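Long-range contact in zinc chaperone AztD (Citrobacter koseri, PDB 6N01), which acts as a periplasmic zinc chaperone of the AztABCD transport system, binding zinc ions and handing one directly to the solute-binding protein AztC: residues L117-K122 / I134-D139. Sequence-based numbering, arbitrary orientation.
Sequences LELTGK and IAQWFD
Neighbouring blades of a beta-propeller face each other here: Leu119, on the outermost strand 113-120 of one four-stranded antiparallel sheet, meets Gln136 and Phe138 on strand 133-138, second in the next sheet. The example illustrates blades meeting by van der Waals contact, side chain on side chain and ring on backbone; no hydrogen bond crosses between the two segments, though Gln145 and Glu141 of the second blade bond to Thr120 O and Lys122 N. The strand axes come no nearer than 9.4 Å, at 41° to one another. Phe138 makes the largest contribution. With CG anti to its carbonyl carbon (chi1 -68°), its ring reaches the backbone where strand 113-120 gives way to loop. CD2 of Phe138 lies 3.5 Å from Gly121 CA, close against a residue without a side chain, while CZ of Phe138 is 3.9 Å from Thr120 O. The carbonyl oxygen of Lys122 sits at the ring edge, near its plane, and is 3.6 Å from Phe138 CB. The methyl CD2 of Leu119 rests 3.8 Å from Gln136 CB, touching the aliphatic base of the glutamine. That chain bends at chi2 (61°), and its amide turns back into its own blade: NE2 of Gln136 gives a 3.1 Å hydrogen bond to Trp137 O, on a lone pair, and another to Gly125 O on strand 124-130. Beyond the strand, Asp139 OD2 is hydrogen-bonded to ND1 of His169, a ligand of high-affinity zinc site 1. The chemistry is thus divided: carbon and peptide groups surround Phe138, the buried Gln136 nitrogen is satisfied within its blade, and the carboxylate probably helps orient the zinc-binding imidazole.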
loop_
_atom_site.group_PDB
_atom_site.type_symbol
_atom_site.label_atom_id
_atom_site.label_comp_id
_atom_site.label_asym_id
_atom_site.label_seq_id
_atom_site.Cartn_x
_atom_site.Cartn_y
_atom_site.Cartn_z
ATOM N N LEU A 117 9.102 12.105 15.669
ATOM C CA LEU A 117 7.868 11.398 15.970
ATOM C C LEU A 117 8.030 9.925 15.613
ATOM O O LEU A 117 8.476 9.590 14.514
ATOM C CB LEU A 117 6.719 12.020 15.180
ATOM C CG LEU A 117 5.286 11.575 15.506
ATOM C CD1 LEU A 117 4.483 12.858 15.529
ATOM C CD2 LEU A 117 4.635 10.581 14.554
ATOM N N GLU A 118 7.702 9.051 16.556
ATOM C CA GLU A 118 7.625 7.613 16.346
ATOM C C GLU A 118 6.377 7.076 17.016
ATOM O O GLU A 118 5.967 7.568 18.066
ATOM C CB GLU A 118 8.814 6.860 16.919
ATOM C CG GLU A 118 10.140 7.046 16.227
ATOM C CD GLU A 118 11.177 6.103 16.836
ATOM O OE1 GLU A 118 10.871 5.533 17.908
ATOM O OE2 GLU A 118 12.273 5.915 16.263
ATOM N N LEU A 119 5.748 6.121 16.373
ATOM C CA LEU A 119 4.659 5.367 16.965
ATOM C C LEU A 119 5.173 4.079 17.605
ATOM O O LEU A 119 6.038 3.390 17.051
ATOM C CB LEU A 119 3.623 5.080 15.880
ATOM C CG LEU A 119 2.491 6.102 15.674
ATOM C CD1 LEU A 119 2.897 7.545 15.843
ATOM C CD2 LEU A 119 1.909 5.870 14.261
ATOM N N THR A 120 4.643 3.745 18.782
ATOM C CA THR A 120 5.140 2.595 19.527
ATOM C C THR A 120 3.996 1.660 19.865
ATOM O O THR A 120 2.859 2.080 20.106
ATOM C CB THR A 120 5.878 3.004 20.823
ATOM O OG1 THR A 120 4.997 3.758 21.674
ATOM C CG2 THR A 120 7.103 3.845 20.489
ATOM N N GLY A 121 4.330 0.387 19.876
ATOM C CA GLY A 121 3.385 -0.687 20.072
ATOM C C GLY A 121 3.921 -1.984 19.511
ATOM O O GLY A 121 4.832 -2.016 18.676
ATOM N N LYS A 122 3.329 -3.079 19.980
ATOM C CA LYS A 122 3.771 -4.415 19.605
ATOM C C LYS A 122 3.327 -4.770 18.198
ATOM O O LYS A 122 2.123 -4.802 17.914
ATOM C CB LYS A 122 3.245 -5.456 20.584
ATOM C CG LYS A 122 4.029 -5.487 21.889
ATOM C CD LYS A 122 3.176 -5.859 23.089
ATOM C CE LYS A 122 3.997 -5.759 24.363
ATOM N NZ LYS A 122 3.235 -6.192 25.564
ATOM N N ILE A 134 -4.656 9.158 9.492
ATOM C CA ILE A 134 -3.755 8.013 9.549
ATOM C C ILE A 134 -4.288 7.021 10.572
ATOM O O ILE A 134 -4.656 7.407 11.681
ATOM C CB ILE A 134 -2.331 8.472 9.922
ATOM C CG1 ILE A 134 -1.741 9.290 8.780
ATOM C CG2 ILE A 134 -1.415 7.312 10.247
ATOM C CD1 ILE A 134 -0.596 10.177 9.221
ATOM N N ALA A 135 -4.292 5.745 10.220
ATOM C CA ALA A 135 -4.593 4.693 11.177
ATOM C C ALA A 135 -3.463 3.678 11.107
ATOM O O ALA A 135 -3.205 3.103 10.039
ATOM C CB ALA A 135 -5.950 4.054 10.891
ATOM N N GLN A 136 -2.760 3.492 12.226
ATOM C CA GLN A 136 -1.684 2.507 12.325
ATOM C C GLN A 136 -2.143 1.378 13.230
ATOM O O GLN A 136 -2.400 1.583 14.423
ATOM C CB GLN A 136 -0.404 3.154 12.841
ATOM C CG GLN A 136 0.785 2.186 12.974
ATOM C CD GLN A 136 1.170 1.573 11.648
ATOM O OE1 GLN A 136 1.514 2.288 10.717
ATOM N NE2 GLN A 136 1.132 0.253 11.562
ATOM N N TRP A 137 -2.240 0.195 12.655
ATOM C CA TRP A 137 -2.652 -1.005 13.358
ATOM C C TRP A 137 -1.465 -1.647 14.078
ATOM O O TRP A 137 -0.317 -1.578 13.621
ATOM C CB TRP A 137 -3.243 -2.001 12.355
ATOM C CG TRP A 137 -3.912 -3.164 12.987
ATOM C CD1 TRP A 137 -3.339 -4.359 13.341
ATOM C CD2 TRP A 137 -5.286 -3.239 13.386
ATOM N NE1 TRP A 137 -4.286 -5.170 13.916
ATOM C CE2 TRP A 137 -5.483 -4.511 13.958
ATOM C CE3 TRP A 137 -6.365 -2.362 13.301
ATOM C CZ2 TRP A 137 -6.706 -4.921 14.450
ATOM C CZ3 TRP A 137 -7.584 -2.774 13.770
ATOM C CH2 TRP A 137 -7.752 -4.049 14.336
ATOM N N PHE A 138 -1.753 -2.269 15.221
ATOM C CA PHE A 138 -0.754 -3.024 15.971
ATOM C C PHE A 138 -1.289 -4.413 16.262
ATOM O O PHE A 138 -2.271 -4.566 17.011
ATOM C CB PHE A 138 -0.390 -2.296 17.249
ATOM C CG PHE A 138 0.336 -1.032 16.991
ATOM C CD1 PHE A 138 -0.368 0.110 16.717
ATOM C CD2 PHE A 138 1.709 -0.995 16.979
ATOM C CE1 PHE A 138 0.282 1.285 16.486
ATOM C CE2 PHE A 138 2.370 0.182 16.743
ATOM C CZ PHE A 138 1.657 1.322 16.491
ATOM N N ASP A 139 -0.635 -5.416 15.671
ATOM C CA ASP A 139 -1.110 -6.785 15.794
ATOM C C ASP A 139 -1.050 -7.259 17.243
ATOM O O ASP A 139 -1.889 -8.056 17.673
ATOM C CB ASP A 139 -0.278 -7.690 14.892
ATOM C CG ASP A 139 -0.517 -7.440 13.414
ATOM O OD1 ASP A 139 -1.377 -6.599 13.079
ATOM O OD2 ASP A 139 0.165 -8.082 12.582
#